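Local coordinates for protein glycoside hydrolase family 31 (Trueperella pyogenes, PDB 5I0F) that degrades the cyclic glucan cycloalternan, probably by hydrolysing its glycosidic bonds by way of a covalent glycosyl-enzyme intermediate, at residues A35-S38 with R43-C46; Y108-A111 with R117-T120; A638-C643 with K648-A653. All coordinates share one frame; numbering follows the deposited sequence.

Contact 1: A35-S38 with R43-C46; sequences ATTS and RMRC
Met44 reaches across from 43-46 to touch Ala35 and Thr37, and the two segments meet almost entirely through this one side chain. Its CB leaves the strand in the direction of 35-38 but is still too far away to touch it. Contact begins at CG, which lies 4.1 Å from Thr37 CG2. The chain then turns at both of the following torsions (chi2 -86°, chi3 -79°), so that it does not run straight on past the threonine. SD stays beside the same methyl, and on another flank it packs 3.5 Å from Ala111 CB. At the tip, Met44 CE closes on Ala35 CB at 3.5 Å, a methyl-to-methyl contact. The fold explains why side chains must bridge the gap. Strands 31-37 and 41-49 are consecutive in the chain yet are not partners in the antiparallel sheet of the N-terminal domain. The former pairs here with 91-97 and 2-3, and the latter with 54-62 and 105-113; no hydrogen bond links 35-38 to 43-46. The nearest CA atoms, those of Ala35 and Met44, are 8.8 Å apart, a separation spanned by the methionine side chain. Trp93, Met59 and Ile2 add further surface around the Met44 side chain. Thr37 meets Met44 tip to tip, and its two branches divide the work. With chi1 at 58°, OG1 sits between the backbone N and the carbonyl carbon and hydrogen-bonds to Gly39 O, while CG2, anti to the carbonyl carbon, is the branch presented to the sulfur and CG of Met44.

Contact 2: Y108-A111 with R117-T120; sequences YFEA and RTET
Glu119 O takes a hydrogen bond from one N-H of the facing strand and a weaker CA-H...O contact: Ala111 N lies at 2.8 Å, in the carbonyl plane and nearly straight (164° at the hydrogen), and Glu110 CA makes the second approach. The setting is a beta hairpin of strands 105-113 and 118-126 in the N-terminal domain. A return bond from Glu119 N to Ala111 O, 2.9 Å long, makes Ala111 and Glu119 a hydrogen-bonded antiparallel pair. Their neighbours Glu110 and Thr120 form a non-hydrogen-bonded pair, with CA atoms 4.5 Å apart. The two faces differ in character. On the side of Ala111 lie Ile2 and Met44, and the Glu119 carboxylate bonds through OE2 to the N of Met1, while its OE1 forms a long salt bridge of 3.5 Å with NH1 of Arg117, an arginine whose NE is paired with Asp115. The side bearing Glu110 and Thr120 is the more open, Thr118 and Thr120 being exposed. There Thr120 CG2, anti to its own backbone nitrogen (chi1 of OG1 -54°), leans obliquely on the Tyr108 ring, 3.8 Å from CD1. Glu110 sends CG across to Thr118 CG2 at 3.7 Å, and its extended chain carries the carboxylate onward. OE2 forms a salt bridge with Arg45 of the adjoining strand, whereas Glu110 OE1 accepts from a water molecule that also lies 2.7 Å from Thr120 OG1.

Contact 3: A638-C643 with K648-A653; sequences AQTRQC and KPLMRA
Cys643, on a helix, and Lys648, just after that helix ends, have CA atoms 5.1 Å apart, and the chain runs back beside the helix as far as Leu650 and then turns away. This is the join between helix 617-646, which comes after strand 587-590, the last of the family 31 TIM barrel, and helix 606-613, and the antiparallel sheet of the C-terminal domain, where 651-652 is an outermost strand. No direct hydrogen bond joins the segments. Cys643 packs against the backbone of the returning chain: its CB lies 3.3 Å from Lys648 O, and its SG lies 3.4 Å from Pro649 O. The same sulfur reaches the edge of the Arg652 guanidinium, close to its plane, and touches Leu650 CB. Pro649 O is gripped side-on by that guanidinium, from Arg652 NE at 2.9 Å and from Arg652 NH2 at 3.0 Å, both with the oxygen in the plane of the group. A bend at chi3 (-54°) in an otherwise extended arginine turns these two nitrogens back onto the carbonyl, while Lys648 CD lies above one face, toward its rim. On the far side NH1 forms salt bridges with Asp657 and Asp675, which probably hold the cation in its orientation. Leu650 forks over the helix: CD1 rests 3.7 Å from Gln639 CB, and CD2 comes up against Thr640 OG1, a hydroxyl hydrogen-bonded to Leu636 O within the helix; the two side chains meet at a slant. Gln639 folds at chi2, bringing OE1, which also accepts from Asp675 N, round to the side of its own carbonyl. One water there donates to Gln639 O and, at 2.7 Å, to Gln639 OE1, and accepts from Arg652 NH2 at 2.9 Å.

How the contacts relate
Along the chain the three contacts follow one another in series, and two of them belong to one small domain, the first packing together strands that are not partners and the second pairing neighbours. Contacts 1 and 2 have centres about 7 Å apart and share the antiparallel sheet of the N-terminal domain, in which 41-49 and 105-113 are neighbours; Cys46 SG also packs on Phe109 CE1 (3.8 Å). Contact 3 lies on the opposite side of the chain's centre, with nearest atoms about 44 Å from contact 1 and 49 Å from contact 2, where the C-terminal sheet adjoins the barrel. In sequence, the first two therefore precede the strands of the catalytic barrel and contact 3 follows them.

Contact 1: A35-S38 with R43-C46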
loop_
_atom_site.group_PDB
_atom_site.type_symbol
_atom_site.label_atom_id
_atom_site.label_comp_id
_atom_site.label_asym_id
_atom_site.label_seq_id
_atom_site.Cartn_x
_atom_site.Cartn_y
_atom_site.Cartn_z
ATOM N N ALA A 35 25.024 -2.745 -19.033
ATOM C CA ALA A 35 25.694 -1.475 -18.715
ATOM C C ALA A 35 25.140 -0.406 -19.631
ATOM O O ALA A 35 24.647 -0.718 -20.712
ATOM C CB ALA A 35 27.206 -1.601 -18.885
ATOM N N THR A 36 25.190 0.848 -19.188
ATOM C CA THR A 36 24.811 1.967 -20.021
ATOM C C THR A 36 25.996 2.934 -20.188
ATOM O O THR A 36 26.918 2.974 -19.360
ATOM C CB THR A 36 23.609 2.746 -19.455
ATOM O OG1 THR A 36 23.968 3.329 -18.201
ATOM C CG2 THR A 36 22.401 1.828 -19.261
ATOM N N THR A 37 25.948 3.681 -21.280
ATOM C CA THR A 37 26.887 4.746 -21.563
ATOM C C THR A 37 26.139 6.083 -21.573
ATOM O O THR A 37 25.021 6.168 -22.086
ATOM C CB THR A 37 27.585 4.510 -22.913
ATOM O OG1 THR A 37 26.606 4.417 -23.955
ATOM C CG2 THR A 37 28.364 3.208 -22.882
ATOM N N SER A 38 26.768 7.107 -20.994
ATOM C CA SER A 38 26.191 8.454 -20.916
ATOM C C SER A 38 26.121 9.114 -22.285
ATOM O O SER A 38 25.182 9.854 -22.576
ATOM C CB SER A 38 26.996 9.348 -19.960
ATOM O OG SER A 38 28.308 9.592 -20.450
ATOM N N ARG A 43 30.989 0.714 -29.635
ATOM C CA ARG A 43 31.349 -0.611 -29.151
ATOM C C ARG A 43 31.390 -0.602 -27.621
ATOM O O ARG A 43 31.759 0.390 -27.011
ATOM C CB ARG A 43 32.725 -0.987 -29.710
ATOM C CG ARG A 43 33.206 -2.397 -29.424
ATOM C CD ARG A 43 34.571 -2.658 -30.068
ATOM N NE ARG A 43 35.653 -1.930 -29.378
ATOM C CZ ARG A 43 36.744 -1.390 -29.951
ATOM N NH1 ARG A 43 36.952 -1.436 -31.273
ATOM N NH2 ARG A 43 37.641 -0.757 -29.188
ATOM N N MET A 44 31.009 -1.720 -27.028
ATOM C CA MET A 44 31.168 -1.976 -25.618
ATOM C C MET A 44 31.536 -3.441 -25.418
ATOM O O MET A 44 30.889 -4.331 -25.998
ATOM C CB MET A 44 29.851 -1.710 -24.904
ATOM C CG MET A 44 29.729 -0.327 -24.321
ATOM S SD MET A 44 30.475 -0.326 -22.680
ATOM C CE MET A 44 29.117 -1.076 -21.780
ATOM N N ARG A 45 32.542 -3.689 -24.585
ATOM C CA ARG A 45 32.951 -5.046 -24.261
ATOM C C ARG A 45 33.018 -5.251 -22.767
ATOM O O ARG A 45 33.334 -4.334 -22.016
ATOM C CB ARG A 45 34.296 -5.375 -24.925
ATOM C CG ARG A 45 34.182 -5.344 -26.443
ATOM C CD ARG A 45 35.437 -5.727 -27.202
ATOM N NE ARG A 45 36.605 -4.973 -26.764
ATOM C CZ ARG A 45 37.658 -4.674 -27.523
ATOM N NH1 ARG A 45 38.659 -3.983 -26.974
ATOM N NH2 ARG A 45 37.727 -5.021 -28.816
ATOM N N CYS A 46 32.669 -6.456 -22.340
ATOM C CA CYS A 46 32.780 -6.866 -20.946
ATOM C C CYS A 46 33.940 -7.849 -20.829
ATOM O O CYS A 46 33.932 -8.911 -21.471
ATOM C CB CYS A 46 31.486 -7.540 -20.487
ATOM S SG CYS A 46 31.513 -8.004 -18.745
#

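Contact 2: Y108-A111 with R117-T120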
loop_
_atom_site.group_PDB
_atom_site.type_symbol
_atom_site.label_atom_id
_atom_site.label_comp_id
_atom_site.label_asym_id
_atom_site.label_seq_id
_atom_site.Cartn_x
_atom_site.Cartn_y
_atom_site.Cartn_z
ATOM N N TYR A 108 34.912 -5.929 -15.777
ATOM C CA TYR A 108 34.865 -4.510 -16.076
ATOM C C TYR A 108 34.430 -4.301 -17.515
ATOM O O TYR A 108 34.411 -5.245 -18.311
ATOM C CB TYR A 108 36.211 -3.846 -15.778
ATOM C CG TYR A 108 37.359 -4.201 -16.720
ATOM C CD1 TYR A 108 37.588 -3.463 -17.873
ATOM C CD2 TYR A 108 38.231 -5.260 -16.429
ATOM C CE1 TYR A 108 38.638 -3.778 -18.731
ATOM C CE2 TYR A 108 39.281 -5.581 -17.282
ATOM C CZ TYR A 108 39.474 -4.830 -18.424
ATOM O OH TYR A 108 40.488 -5.130 -19.277
ATOM N N PHE A 109 34.077 -3.067 -17.834
ATOM C CA PHE A 109 33.575 -2.709 -19.152
ATOM C C PHE A 109 34.510 -1.732 -19.836
ATOM O O PHE A 109 35.144 -0.924 -19.171
ATOM C CB PHE A 109 32.197 -2.086 -19.033
ATOM C CG PHE A 109 31.200 -2.979 -18.356
ATOM C CD1 PHE A 109 30.501 -3.941 -19.088
ATOM C CD2 PHE A 109 30.975 -2.881 -16.996
ATOM C CE1 PHE A 109 29.577 -4.764 -18.461
ATOM C CE2 PHE A 109 30.078 -3.714 -16.362
ATOM C CZ PHE A 109 29.373 -4.654 -17.095
ATOM N N GLU A 110 34.552 -1.808 -21.158
ATOM C CA GLU A 110 35.322 -0.903 -21.969
ATOM C C GLU A 110 34.484 -0.470 -23.169
ATOM O O GLU A 110 33.990 -1.316 -23.923
ATOM C CB GLU A 110 36.594 -1.609 -22.411
ATOM C CG GLU A 110 37.703 -0.698 -22.855
ATOM C CD GLU A 110 38.850 -1.483 -23.448
ATOM O OE1 GLU A 110 39.806 -1.778 -22.710
ATOM O OE2 GLU A 110 38.765 -1.843 -24.639
ATOM N N ALA A 111 34.328 0.843 -23.351
ATOM C CA ALA A 111 33.542 1.394 -24.455
ATOM C C ALA A 111 34.414 2.228 -25.374
ATOM O O ALA A 111 35.394 2.819 -24.925
ATOM C CB ALA A 111 32.416 2.263 -23.909
ATOM N N ARG A 117 37.157 7.994 -28.087
ATOM C CA ARG A 117 37.723 7.851 -26.733
ATOM C C ARG A 117 37.402 6.464 -26.208
ATOM O O ARG A 117 36.315 5.939 -26.454
ATOM C CB ARG A 117 37.137 8.861 -25.756
ATOM C CG ARG A 117 37.543 10.312 -25.973
ATOM C CD ARG A 117 36.668 11.213 -25.116
ATOM N NE ARG A 117 35.304 11.279 -25.649
ATOM C CZ ARG A 117 34.165 11.283 -24.949
ATOM N NH1 ARG A 117 34.133 11.182 -23.618
ATOM N NH2 ARG A 117 33.017 11.388 -25.608
ATOM N N THR A 118 38.354 5.884 -25.483
ATOM C CA THR A 118 38.166 4.643 -24.757
ATOM C C THR A 118 37.772 4.998 -23.338
ATOM O O THR A 118 38.476 5.755 -22.669
ATOM C CB THR A 118 39.442 3.791 -24.769
ATOM O OG1 THR A 118 39.738 3.452 -26.128
ATOM C CG2 THR A 118 39.266 2.509 -23.972
ATOM N N GLU A 119 36.623 4.494 -22.906
ATOM C CA GLU A 119 36.201 4.610 -21.516
ATOM C C GLU A 119 36.232 3.240 -20.869
ATOM O O GLU A 119 35.887 2.244 -21.503
ATOM C CB GLU A 119 34.803 5.228 -21.426
ATOM C CG GLU A 119 34.833 6.733 -21.663
ATOM C CD GLU A 119 33.486 7.413 -21.484
ATOM O OE1 GLU A 119 33.494 8.648 -21.296
ATOM O OE2 GLU A 119 32.428 6.739 -21.528
ATOM N N THR A 120 36.649 3.212 -19.607
ATOM C CA THR A 120 36.792 1.982 -18.855
ATOM C C THR A 120 36.131 2.149 -17.495
ATOM O O THR A 120 36.339 3.155 -16.823
ATOM C CB THR A 120 38.276 1.605 -18.674
ATOM O OG1 THR A 120 38.921 1.566 -19.952
ATOM C CG2 THR A 120 38.401 0.234 -18.035
HETATM O O HOH W 1 40.789 -0.166 -20.716
#

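Contact 3: A638-C643 with K648-A653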
loop_
_atom_site.group_PDB
_atom_site.type_symbol
_atom_site.label_atom_id
_atom_site.label_comp_id
_atom_site.label_asym_id
_atom_site.label_seq_id
_atom_site.Cartn_x
_atom_site.Cartn_y
_atom_site.Cartn_z
ATOM N N ALA A 638 -19.838 0.006 18.870
ATOM C CA ALA A 638 -19.843 -1.119 19.815
ATOM C C ALA A 638 -19.064 -2.336 19.275
ATOM O O ALA A 638 -18.295 -2.965 20.019
ATOM C CB ALA A 638 -21.257 -1.518 20.196
ATOM N N GLN A 639 -19.251 -2.655 17.996
ATOM C CA GLN A 639 -18.593 -3.827 17.410
ATOM C C GLN A 639 -17.074 -3.623 17.312
ATOM O O GLN A 639 -16.307 -4.566 17.550
ATOM C CB GLN A 639 -19.167 -4.161 16.041
ATOM C CG GLN A 639 -20.601 -4.679 16.100
ATOM C CD GLN A 639 -20.692 -6.004 16.833
ATOM O OE1 GLN A 639 -19.890 -6.913 16.598
ATOM N NE2 GLN A 639 -21.663 -6.121 17.720
ATOM N N THR A 640 -16.665 -2.398 16.992
ATOM C CA THR A 640 -15.241 -2.030 17.028
ATOM C C THR A 640 -14.625 -2.201 18.421
ATOM O O THR A 640 -13.547 -2.780 18.563
ATOM C CB THR A 640 -15.030 -0.598 16.538
ATOM O OG1 THR A 640 -15.406 -0.511 15.163
ATOM C CG2 THR A 640 -13.566 -0.175 16.696
ATOM N N ARG A 641 -15.291 -1.685 19.443
ATOM C CA ARG A 641 -14.848 -1.927 20.824
ATOM C C ARG A 641 -14.705 -3.428 21.108
ATOM O O ARG A 641 -13.705 -3.864 21.682
ATOM C CB ARG A 641 -15.807 -1.281 21.849
ATOM C CG ARG A 641 -15.691 0.233 21.913
ATOM C CD ARG A 641 -16.473 0.819 23.094
ATOM N NE ARG A 641 -17.954 0.688 22.992
ATOM C CZ ARG A 641 -18.845 1.694 22.977
ATOM N NH1 ARG A 641 -18.460 2.979 23.068
ATOM N NH2 ARG A 641 -20.158 1.417 22.869
ATOM N N GLN A 642 -15.707 -4.210 20.715
ATOM C CA GLN A 642 -15.623 -5.663 20.854
ATOM C C GLN A 642 -14.436 -6.250 20.088
ATOM O O GLN A 642 -13.729 -7.096 20.626
ATOM C CB GLN A 642 -16.929 -6.367 20.441
ATOM C CG GLN A 642 -17.984 -6.353 21.531
ATOM C CD GLN A 642 -17.602 -7.243 22.704
ATOM O OE1 GLN A 642 -17.273 -8.428 22.519
ATOM N NE2 GLN A 642 -17.621 -6.682 23.919
ATOM N N CYS A 643 -14.216 -5.793 18.860
ATOM C CA CYS A 643 -13.064 -6.243 18.061
ATOM C C CYS A 643 -11.708 -6.010 18.733
ATOM O O CYS A 643 -10.793 -6.809 18.564
ATOM C CB CYS A 643 -13.032 -5.560 16.686
ATOM S SG CYS A 643 -14.361 -6.055 15.561
ATOM N N LYS A 648 -10.858 -10.053 16.616
ATOM C CA LYS A 648 -11.506 -10.258 15.333
ATOM C C LYS A 648 -11.542 -8.982 14.441
ATOM O O LYS A 648 -11.514 -7.848 14.940
ATOM C CB LYS A 648 -12.922 -10.758 15.541
ATOM C CG LYS A 648 -12.990 -12.139 16.162
ATOM C CD LYS A 648 -14.417 -12.640 16.109
ATOM C CE LYS A 648 -14.601 -13.902 16.901
ATOM N NZ LYS A 648 -16.037 -14.252 16.868
ATOM N N PRO A 649 -11.603 -9.165 13.120
ATOM C CA PRO A 649 -11.846 -8.042 12.221
ATOM C C PRO A 649 -13.259 -7.472 12.373
ATOM O O PRO A 649 -14.140 -8.149 12.883
ATOM C CB PRO A 649 -11.705 -8.660 10.827
ATOM C CG PRO A 649 -11.089 -9.997 11.018
ATOM C CD PRO A 649 -11.398 -10.432 12.401
ATOM N N LEU A 650 -13.461 -6.246 11.915
ATOM C CA LEU A 650 -14.804 -5.666 11.804
ATOM C C LEU A 650 -15.369 -6.084 10.454
ATOM O O LEU A 650 -16.441 -6.643 10.387
ATOM C CB LEU A 650 -14.774 -4.149 11.945
ATOM C CG LEU A 650 -16.104 -3.409 11.860
ATOM C CD1 LEU A 650 -16.999 -3.776 13.034
ATOM C CD2 LEU A 650 -15.854 -1.910 11.844
ATOM N N MET A 651 -14.619 -5.835 9.384
ATOM C CA MET A 651 -14.936 -6.366 8.055
ATOM C C MET A 651 -14.320 -7.745 7.961
ATOM O O MET A 651 -13.110 -7.888 7.793
ATOM C CB MET A 651 -14.401 -5.434 6.963
ATOM C CG MET A 651 -14.743 -5.857 5.552
ATOM S SD MET A 651 -14.365 -4.516 4.401
ATOM C CE MET A 651 -15.005 -5.192 2.866
ATOM N N ARG A 652 -15.171 -8.766 8.107
ATOM C CA ARG A 652 -14.738 -10.044 8.684
ATOM C C ARG A 652 -15.039 -11.193 7.740
ATOM O O ARG A 652 -16.199 -11.483 7.461
ATOM C CB ARG A 652 -15.434 -10.262 10.042
ATOM C CG ARG A 652 -15.095 -11.558 10.777
ATOM C CD ARG A 652 -15.941 -11.715 12.044
ATOM N NE ARG A 652 -15.803 -10.527 12.899
ATOM C CZ ARG A 652 -16.478 -10.315 14.026
ATOM N NH1 ARG A 652 -17.336 -11.217 14.483
ATOM N NH2 ARG A 652 -16.269 -9.198 14.711
ATOM N N ALA A 653 -14.001 -11.867 7.263
ATOM C CA ALA A 653 -14.206 -13.075 6.473
ATOM C C ALA A 653 -15.079 -14.081 7.233
ATOM O O ALA A 653 -15.080 -14.140 8.466
ATOM C CB ALA A 653 -12.892 -13.696 6.110
HETATM O O HOH W 2 -17.189 -7.344 16.807
#